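Local coordinates for extracellular solute-binding protein, family 5 (Chelativorans sp., PDB 6WM6) that binds EDTA and related aminopolycarboxylates in the periplasm, presumably as the solute-binding component of an ABC transporter, at residues 35-40 with 88-93; 148-153 with 205-210; 326-331 with 370-375. All blocks are in the same frame, centred on the assembly; numbering follows the deposited sequence. Where two conformers were deposited one is given.

Interaction 1: residues 35-40 with 88-93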
loop_
_atom_site.group_PDB
_atom_site.type_symbol
_atom_site.label_atom_id
_atom_site.label_comp_id
_atom_site.label_asym_id
_atom_site.label_seq_id
_atom_site.Cartn_x
_atom_site.Cartn_y
_atom_site.Cartn_z
ATOM N N LEU A 35 -0.270 9.348 -21.127
ATOM C CA LEU A 35 -0.926 9.579 -19.849
ATOM C C LEU A 35 -0.414 8.546 -18.862
ATOM O O LEU A 35 0.209 7.561 -19.253
ATOM C CB LEU A 35 -2.439 9.438 -19.963
ATOM C CG LEU A 35 -3.235 10.601 -20.591
ATOM C CD1 LEU A 35 -2.677 11.032 -21.911
ATOM C CD2 LEU A 35 -4.696 10.157 -20.717
ATOM N N ILE A 36 -0.720 8.735 -17.578
ATOM C CA ILE A 36 -0.230 7.771 -16.584
ATOM C C ILE A 36 -0.734 6.373 -16.873
ATOM O O ILE A 36 -0.063 5.394 -16.571
ATOM C CB ILE A 36 -0.596 8.286 -15.170
ATOM C CG1 ILE A 36 0.210 7.517 -14.112
ATOM C CG2 ILE A 36 -2.082 8.175 -14.893
ATOM C CD1 ILE A 36 1.632 7.802 -14.088
ATOM N N THR A 37 -1.893 6.252 -17.509
ATOM C CA THR A 37 -2.479 4.967 -17.834
ATOM C C THR A 37 -2.009 4.402 -19.172
ATOM O O THR A 37 -2.303 3.216 -19.452
ATOM C CB THR A 37 -4.010 5.133 -17.899
ATOM O OG1 THR A 37 -4.293 6.209 -18.784
ATOM C CG2 THR A 37 -4.586 5.414 -16.517
ATOM N N THR A 38 -1.285 5.166 -19.991
ATOM C CA THR A 38 -0.859 4.714 -21.313
ATOM C C THR A 38 0.653 4.794 -21.530
ATOM O O THR A 38 1.112 4.499 -22.650
ATOM C CB THR A 38 -1.578 5.477 -22.440
ATOM O OG1 THR A 38 -1.258 6.862 -22.341
ATOM C CG2 THR A 38 -3.080 5.279 -22.346
ATOM N N VAL A 39 1.440 5.133 -20.503
ATOM C CA VAL A 39 2.901 5.172 -20.649
ATOM C C VAL A 39 3.374 3.822 -21.206
ATOM O O VAL A 39 2.920 2.762 -20.788
ATOM C CB VAL A 39 3.528 5.435 -19.262
ATOM C CG1 VAL A 39 5.082 5.327 -19.351
ATOM C CG2 VAL A 39 3.161 6.832 -18.717
ATOM N N ASN A 40 4.300 3.871 -22.152
ATOM C CA ASN A 40 4.950 2.675 -22.668
ATOM C C ASN A 40 3.965 1.661 -23.238
ATOM O O ASN A 40 4.049 0.462 -22.973
ATOM C CB ASN A 40 5.848 2.009 -21.605
ATOM C CG ASN A 40 6.726 0.908 -22.182
ATOM O OD1 ASN A 40 7.021 0.905 -23.374
ATOM N ND2 ASN A 40 7.113 -0.023 -21.346
ATOM N N GLN A 88 -5.860 0.967 -11.103
ATOM C CA GLN A 88 -5.180 1.449 -12.294
ATOM C C GLN A 88 -4.210 2.568 -11.943
ATOM O O GLN A 88 -4.257 3.136 -10.844
ATOM C CB GLN A 88 -6.211 2.002 -13.294
ATOM C CG GLN A 88 -7.330 1.037 -13.650
ATOM C CD GLN A 88 -6.808 -0.181 -14.345
ATOM O OE1 GLN A 88 -6.280 -0.083 -15.474
ATOM N NE2 GLN A 88 -6.906 -1.329 -13.709
ATOM N N PRO A 89 -3.354 2.968 -12.885
ATOM C CA PRO A 89 -2.322 3.958 -12.533
ATOM C C PRO A 89 -2.866 5.306 -12.137
ATOM O O PRO A 89 -2.166 6.030 -11.405
ATOM C CB PRO A 89 -1.428 4.014 -13.788
ATOM C CG PRO A 89 -1.516 2.611 -14.335
ATOM C CD PRO A 89 -2.969 2.197 -14.098
ATOM N N ASP A 90 -4.061 5.678 -12.608
ATOM C CA ASP A 90 -4.702 6.925 -12.191
ATOM C C ASP A 90 -5.465 6.778 -10.877
ATOM O O ASP A 90 -6.178 7.709 -10.491
ATOM C CB ASP A 90 -5.605 7.448 -13.313
ATOM C CG ASP A 90 -6.707 6.484 -13.695
ATOM O OD1 ASP A 90 -6.863 5.423 -13.082
ATOM O OD2 ASP A 90 -7.468 6.830 -14.651
ATOM N N PHE A 91 -5.301 5.659 -10.177
ATOM C CA PHE A 91 -5.868 5.376 -8.851
ATOM C C PHE A 91 -7.371 5.123 -8.905
ATOM O O PHE A 91 -8.050 5.188 -7.873
ATOM C CB PHE A 91 -5.498 6.439 -7.812
ATOM C CG PHE A 91 -5.289 5.901 -6.405
ATOM C CD1 PHE A 91 -4.664 4.693 -6.155
ATOM C CD2 PHE A 91 -5.680 6.653 -5.330
ATOM C CE1 PHE A 91 -4.445 4.246 -4.842
ATOM C CE2 PHE A 91 -5.464 6.206 -4.025
ATOM C CZ PHE A 91 -4.856 5.021 -3.793
ATOM N N THR A 92 -7.912 4.794 -10.070
ATOM C CA THR A 92 -9.295 4.374 -10.216
ATOM C C THR A 92 -9.370 2.851 -10.194
ATOM O O THR A 92 -8.376 2.146 -10.390
ATOM C CB THR A 92 -9.927 4.898 -11.501
ATOM O OG1 THR A 92 -9.293 4.345 -12.646
ATOM C CG2 THR A 92 -9.848 6.429 -11.570
ATOM N N LEU A 93 -10.567 2.345 -9.930
ATOM C CA LEU A 93 -10.856 0.921 -10.007
ATOM C C LEU A 93 -11.510 0.613 -11.340
ATOM O O LEU A 93 -12.477 1.275 -11.732
ATOM C CB LEU A 93 -11.808 0.516 -8.876
ATOM C CG LEU A 93 -11.179 0.406 -7.508
ATOM C CD1 LEU A 93 -12.243 0.279 -6.420
ATOM C CD2 LEU A 93 -10.228 -0.769 -7.427
#
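Ile36 and Pro89 form the apolar half of this loop-to-loop contact, with Ile36 CG1 lying 3.9 Å from Pro89 CB. The closest approach involves the backbone, Ile36 O standing 3.4 Å from Pro89 CB. The other branch of Ile36, CG2, packs over the neighbouring residue, 3.9 Å from Asp90 CB. With CG1 anti to the backbone N (chi1 -165°), the two branches divide between Pro89 and Asp90. A further contact is of mixed character: Thr37 CG2 rests against the carboxylate carbon, 3.7 Å from Asp90 CG, so a methyl rather than the hydroxyl faces the charged group.

The hydrogen bonds among these residues run within each segment. In 88-93 a type I beta turn from Gln88 to Phe91 is closed by Phe91 N to Gln88 O at 2.8 Å. Asp90 OD1 then takes two donors from one residue, Thr92 OG1 at 2.7 Å and Thr92 N at 3.3 Å, both from the same face of the carboxylate plane; the backbone bond makes an Asx turn. Replacing the aspartate by an alanine here would probably deprive Thr92 OG1 and N of this acceptor and leave a gap beside the Thr37 methyl.

Around the contact, Ile36 also touches Asn301, and Pro89 packs on Asn546 and Tyr554. The two loops, one before strand 49-54 and one joining strands 85-87 and 93-95, thus meet through van der Waals packing, while OD1 of the Asp90 carboxylate is engaged by Thr92 in the Asx turn.

Interaction 2: residues 148-153 with 205-210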
loop_
_atom_site.group_PDB
_atom_site.type_symbol
_atom_site.label_atom_id
_atom_site.label_comp_id
_atom_site.label_asym_id
_atom_site.label_seq_id
_atom_site.Cartn_x
_atom_site.Cartn_y
_atom_site.Cartn_z
ATOM N N GLU A 148 -11.005 -18.944 12.377
ATOM C CA GLU A 148 -9.609 -19.333 12.471
ATOM C C GLU A 148 -8.789 -18.933 11.245
ATOM O O GLU A 148 -7.563 -19.110 11.254
ATOM C CB GLU A 148 -9.516 -20.856 12.668
ATOM C CG GLU A 148 -10.299 -21.372 13.871
ATOM C CD GLU A 148 -9.727 -20.894 15.192
ATOM O OE1 GLU A 148 -8.587 -20.380 15.202
ATOM O OE2 GLU A 148 -10.420 -21.033 16.224
ATOM N N CYS A 149 -9.415 -18.392 10.205
ATOM C CA CYS A 149 -8.662 -17.929 9.047
ATOM C C CYS A 149 -7.816 -16.728 9.449
ATOM O O CYS A 149 -8.339 -15.744 9.989
ATOM C CB CYS A 149 -9.603 -17.523 7.910
ATOM S SG CYS A 149 -10.323 -18.881 6.945
ATOM N N LEU A 150 -6.514 -16.790 9.163
ATOM C CA LEU A 150 -5.569 -15.773 9.608
ATOM C C LEU A 150 -5.441 -14.720 8.518
ATOM O O LEU A 150 -4.477 -14.675 7.758
ATOM C CB LEU A 150 -4.222 -16.409 9.916
ATOM C CG LEU A 150 -4.284 -17.561 10.930
ATOM C CD1 LEU A 150 -3.026 -18.406 10.841
ATOM C CD2 LEU A 150 -4.484 -17.024 12.340
ATOM N N ILE A 151 -6.446 -13.834 8.462
ATOM C CA ILE A 151 -6.565 -12.866 7.378
ATOM C C ILE A 151 -5.841 -11.578 7.733
ATOM O O ILE A 151 -5.599 -11.268 8.910
ATOM C CB ILE A 151 -8.024 -12.584 6.990
ATOM C CG1 ILE A 151 -8.715 -11.671 8.015
ATOM C CG2 ILE A 151 -8.799 -13.881 6.823
ATOM C CD1 ILE A 151 -10.115 -11.247 7.596
ATOM N N ASN A 152 -5.544 -10.788 6.708
ATOM C CA ASN A 152 -5.031 -9.442 6.930
ATOM C C ASN A 152 -6.127 -8.509 7.448
ATOM O O ASN A 152 -5.995 -7.910 8.521
ATOM C CB ASN A 152 -4.429 -8.885 5.655
ATOM C CG ASN A 152 -3.922 -7.481 5.855
ATOM O OD1 ASN A 152 -3.137 -7.225 6.767
ATOM N ND2 ASN A 152 -4.393 -6.576 5.048
ATOM N N ALA A 153 -7.206 -8.336 6.671
ATOM C CA ALA A 153 -8.327 -7.519 7.128
ATOM C C ALA A 153 -9.549 -7.842 6.282
ATOM O O ALA A 153 -9.416 -8.265 5.138
ATOM C CB ALA A 153 -8.018 -6.019 7.003
ATOM N N SER A 205 -7.651 -25.068 4.598
ATOM C CA SER A 205 -7.316 -24.822 3.201
ATOM C C SER A 205 -6.790 -23.410 2.982
ATOM O O SER A 205 -5.897 -23.211 2.150
ATOM C CB SER A 205 -8.522 -25.108 2.304
ATOM O OG SER A 205 -9.580 -24.199 2.549
ATOM N N TYR A 206 -7.309 -22.433 3.722
ATOM C CA TYR A 206 -6.857 -21.055 3.593
ATOM C C TYR A 206 -5.501 -20.848 4.253
ATOM O O TYR A 206 -4.588 -20.226 3.661
ATOM C CB TYR A 206 -7.918 -20.135 4.195
ATOM C CG TYR A 206 -7.599 -18.665 4.107
ATOM C CD1 TYR A 206 -7.934 -17.927 2.978
ATOM C CD2 TYR A 206 -6.953 -18.008 5.153
ATOM C CE1 TYR A 206 -7.656 -16.561 2.905
ATOM C CE2 TYR A 206 -6.673 -16.661 5.079
ATOM C CZ TYR A 206 -7.024 -15.947 3.948
ATOM O OH TYR A 206 -6.736 -14.601 3.916
ATOM N N ASN A 207 -5.350 -21.350 5.478
ATOM C CA ASN A 207 -4.134 -21.129 6.243
ATOM C C ASN A 207 -2.980 -22.022 5.796
ATOM O O ASN A 207 -1.818 -21.649 5.990
ATOM C CB ASN A 207 -4.394 -21.392 7.737
ATOM C CG ASN A 207 -5.309 -20.375 8.374
ATOM O OD1 ASN A 207 -5.408 -19.231 7.940
ATOM N ND2 ASN A 207 -5.975 -20.777 9.444
ATOM N N ASN A 208 -3.260 -23.193 5.222
ATOM C CA ASN A 208 -2.220 -24.146 4.848
ATOM C C ASN A 208 -2.121 -24.293 3.334
ATOM O O ASN A 208 -1.191 -23.758 2.735
ATOM C CB ASN A 208 -2.454 -25.478 5.566
ATOM C CG ASN A 208 -2.516 -25.312 7.077
ATOM O OD1 ASN A 208 -3.440 -25.796 7.731
ATOM N ND2 ASN A 208 -1.544 -24.600 7.634
ATOM N N PHE A 209 -3.070 -24.970 2.688
ATOM C CA PHE A 209 -2.989 -25.192 1.242
ATOM C C PHE A 209 -2.707 -23.914 0.456
ATOM O O PHE A 209 -1.754 -23.861 -0.328
ATOM C CB PHE A 209 -4.279 -25.860 0.756
ATOM C CG PHE A 209 -4.383 -25.994 -0.733
ATOM C CD1 PHE A 209 -3.490 -26.806 -1.446
ATOM C CD2 PHE A 209 -5.382 -25.333 -1.430
ATOM C CE1 PHE A 209 -3.610 -26.924 -2.823
ATOM C CE2 PHE A 209 -5.493 -25.453 -2.817
ATOM C CZ PHE A 209 -4.601 -26.255 -3.503
ATOM N N LEU A 210 -3.514 -22.864 0.637
ATOM C CA LEU A 210 -3.366 -21.678 -0.190
ATOM C C LEU A 210 -2.184 -20.820 0.234
ATOM O O LEU A 210 -1.688 -20.034 -0.579
ATOM C CB LEU A 210 -4.647 -20.835 -0.156
ATOM C CG LEU A 210 -5.864 -21.466 -0.838
ATOM C CD1 LEU A 210 -7.082 -20.587 -0.680
ATOM C CD2 LEU A 210 -5.588 -21.722 -2.323
#
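The ring of Tyr206 meets residues 148-153 along an edge and at a slant: Leu150 O lies near the ring plane, 4.0 Å from Tyr206 CE2, and Asn207 OD1 also sits at an edge in plane. Cys149 approaches obliquely in a sulfur-aromatic contact, its SG 4.5 Å from the Tyr206 ring centroid and 38° off the normal. That sulfur belongs to the Cys146-Cys149 disulfide, so a covalently braced loop is packed on helix 202-212 of the family 5 solute-binding protein.

Ile151 also packs on the ring. It crosses Tyr206 at about a right angle, with Ile151 CG2 3.6 Å from Tyr206 OH. The ring is carried across to the loop because Tyr206 CG stands anti to the backbone N (chi1 -179°). The hydroxyl has polar partners outside the two segments, Thr64 OG1 and Gln141 NE2, while Tyr136 and Thr140 of helix 131-141 also touch the Tyr206 side chain.

Asn207 supplies the directed bonds, its amide bridging the backbone on both sides of Cys149. Leu150 CG lies 3.6 Å from Asn207 OD1, so an aliphatic side chain packs against the same amide that grips its backbone. The loop bends sharply here: Leu150 is the centre of an inverse gamma turn, with Ile151 N weakly bonded to Cys149 O. Two bonds to one amide fix the position of the backbone around Cys149 against Asn207. Asn207 ND2 donates to Glu148 O at 2.9 Å, from above that carbonyl's plane, whereas Leu150 N reaches Asn207 OD1 at 2.9 Å in the carbonyl plane, on a lone pair, with an N-H...O angle of 168°.

Interaction 3: residues 326-331 with 370-375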
loop_
_atom_site.group_PDB
_atom_site.type_symbol
_atom_site.label_atom_id
_atom_site.label_comp_id
_atom_site.label_asym_id
_atom_site.label_seq_id
_atom_site.Cartn_x
_atom_site.Cartn_y
_atom_site.Cartn_z
ATOM N N ALA A 326 4.341 21.406 20.084
ATOM C CA ALA A 326 5.549 22.210 19.993
ATOM C C ALA A 326 6.554 21.581 19.043
ATOM O O ALA A 326 7.135 22.268 18.187
ATOM C CB ALA A 326 6.171 22.387 21.379
ATOM N N VAL A 327 6.755 20.270 19.152
ATOM C CA VAL A 327 7.665 19.575 18.239
ATOM C C VAL A 327 7.213 19.742 16.799
ATOM O O VAL A 327 8.018 20.062 15.907
ATOM C CB VAL A 327 7.805 18.097 18.651
ATOM C CG1 VAL A 327 8.378 17.242 17.512
ATOM C CG2 VAL A 327 8.651 18.000 19.919
ATOM N N LEU A 328 5.923 19.531 16.543
ATOM C CA LEU A 328 5.449 19.613 15.161
ATOM C C LEU A 328 5.557 21.030 14.612
ATOM O O LEU A 328 5.830 21.211 13.419
ATOM C CB LEU A 328 4.020 19.107 15.039
ATOM C CG LEU A 328 3.788 17.634 15.404
ATOM C CD1 LEU A 328 2.381 17.229 15.017
ATOM C CD2 LEU A 328 4.839 16.763 14.773
ATOM N N THR A 329 5.386 22.041 15.464
ATOM C CA THR A 329 5.492 23.429 15.025
ATOM C C THR A 329 6.935 23.798 14.704
ATOM O O THR A 329 7.190 24.547 13.748
ATOM C CB THR A 329 4.911 24.319 16.115
ATOM O OG1 THR A 329 3.526 24.013 16.298
ATOM C CG2 THR A 329 5.028 25.812 15.771
ATOM N N ALA A 330 7.890 23.277 15.470
ATOM C CA ALA A 330 9.298 23.556 15.235
ATOM C C ALA A 330 9.838 22.866 13.990
ATOM O O ALA A 330 10.789 23.359 13.362
ATOM C CB ALA A 330 10.105 23.110 16.453
ATOM N N ILE A 331 9.279 21.716 13.611
ATOM C CA ILE A 331 9.744 21.040 12.402
ATOM C C ILE A 331 9.517 21.947 11.205
ATOM O O ILE A 331 8.441 22.532 11.032
ATOM C CB ILE A 331 9.041 19.680 12.264
ATOM C CG1 ILE A 331 9.567 18.732 13.319
ATOM C CG2 ILE A 331 9.213 19.120 10.864
ATOM C CD1 ILE A 331 8.800 17.420 13.420
ATOM N N ARG A 370 -2.584 24.416 11.179
ATOM C CA ARG A 370 -2.356 24.384 12.620
ATOM C C ARG A 370 -0.974 24.852 13.000
ATOM O O ARG A 370 -0.630 24.815 14.185
ATOM C CB ARG A 370 -2.597 22.954 13.123
ATOM C CG ARG A 370 -4.079 22.622 13.146
ATOM C CD ARG A 370 -4.384 21.115 13.085
ATOM N NE ARG A 370 -5.832 20.953 13.152
ATOM C CZ ARG A 370 -6.670 21.187 12.145
ATOM N NH1 ARG A 370 -6.200 21.477 10.939
ATOM N NH2 ARG A 370 -7.973 21.103 12.358
ATOM N N GLY A 371 -0.185 25.313 12.039
ATOM C CA GLY A 371 1.175 25.740 12.283
ATOM C C GLY A 371 2.183 24.627 12.309
ATOM O O GLY A 371 3.380 24.887 12.510
ATOM N N TYR A 372 1.755 23.383 12.126
ATOM C CA TYR A 372 2.706 22.287 12.118
ATOM C C TYR A 372 3.561 22.372 10.859
ATOM O O TYR A 372 3.066 22.685 9.766
ATOM C CB TYR A 372 2.001 20.934 12.142
ATOM C CG TYR A 372 0.965 20.691 13.226
ATOM C CD1 TYR A 372 0.926 21.436 14.408
ATOM C CD2 TYR A 372 0.019 19.693 13.062
ATOM C CE1 TYR A 372 -0.048 21.191 15.370
ATOM C CE2 TYR A 372 -0.942 19.441 14.005
ATOM C CZ TYR A 372 -0.972 20.184 15.160
ATOM O OH TYR A 372 -1.972 19.938 16.084
ATOM N N GLY A 373 4.840 22.074 10.994
ATOM C CA GLY A 373 5.736 22.066 9.843
ATOM C C GLY A 373 6.191 23.433 9.380
ATOM O O GLY A 373 6.842 23.528 8.339
ATOM N N THR A 374 5.888 24.492 10.123
ATOM C CA THR A 374 6.225 25.854 9.702
ATOM C C THR A 374 7.608 26.298 10.159
ATOM O O THR A 374 8.031 27.411 9.813
ATOM C CB THR A 374 5.164 26.858 10.169
ATOM O OG1 THR A 374 5.084 26.877 11.601
ATOM C CG2 THR A 374 3.806 26.529 9.582
ATOM N N GLY A 375 8.326 25.483 10.923
ATOM C CA GLY A 375 9.664 25.842 11.355
ATOM C C GLY A 375 9.682 27.003 12.319
ATOM O O GLY A 375 10.669 27.755 12.357
HETATM O O HOH W 1 1.190 25.433 16.137
#
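Leu328 O, in the last turn of helix 321-330, accepts the shortest direct hydrogen bond between the two segments, from Gly373 N at 2.8 Å and nearly straight at 172°. The CA-H of Tyr372 adds a weaker approach to the same oxygen, at 3.6 Å from Tyr372 CA to Leu328 O. Just beyond the helix, Ile331 O takes a more bent bond from Gly375 N at 3.0 Å.

Gly373 N belongs to a type II beta turn from Gly371 to Thr374; Gly375 follows directly after it. Gly371 ends helix 366-369 in a Schellman motif, and its positive phi would force a CB against the preceding carbonyl oxygen. Gly371 O in turn accepts from Thr374 OG1 at 2.8 Å and receives the CA-H of Thr329 from across the contact.

The Tyr372 ring lies between two aliphatic groups. Leu328 CD1 makes a CH-pi contact over one face, 4.1 Å from the Tyr372 ring centroid and 16° off the normal; Arg370 CB covers the opposite face. Tyr372 OH bonds to Met519 O, and the Arg370 guanidinium forms salt bridges with Asp520 and Glu516. Thr329 OG1, anti to the carbonyl carbon (chi1 -62°), is set at the ring edge, bonds to Lys325 O and accepts from a water at 2.7 Å, which also donates to Arg370 O.

The end of helix 321-330 is thus joined to the loop between helices 366-369 and 377-386: a turn N-H serves Leu328 O, Gly375 N meets Ile331 O, and Leu328 and Tyr372 pack together beside Phe525 of strand 524-537.

How the interactions relate
The three contacts follow one another along the chain, and none touches another. Interactions 1 and 2 are the closer pair, with centres 32 Å apart and nearest atoms about 15 Å apart. Interaction 3 is more remote: its centre lies 35 Å from that of interaction 1 (nearest atoms about 21 Å) and 44 Å from that of interaction 2 (nearest atoms about 26 Å), on the opposite side of the chain's centre from the latter. Their chemistry also differs, from van der Waals contact, through a side-chain amide gripping backbone, to backbone-to-backbone bonding. A sulfate, probably from the crystallisation liquor, lies about 5 Å from the Ile151 side chain of interaction 2.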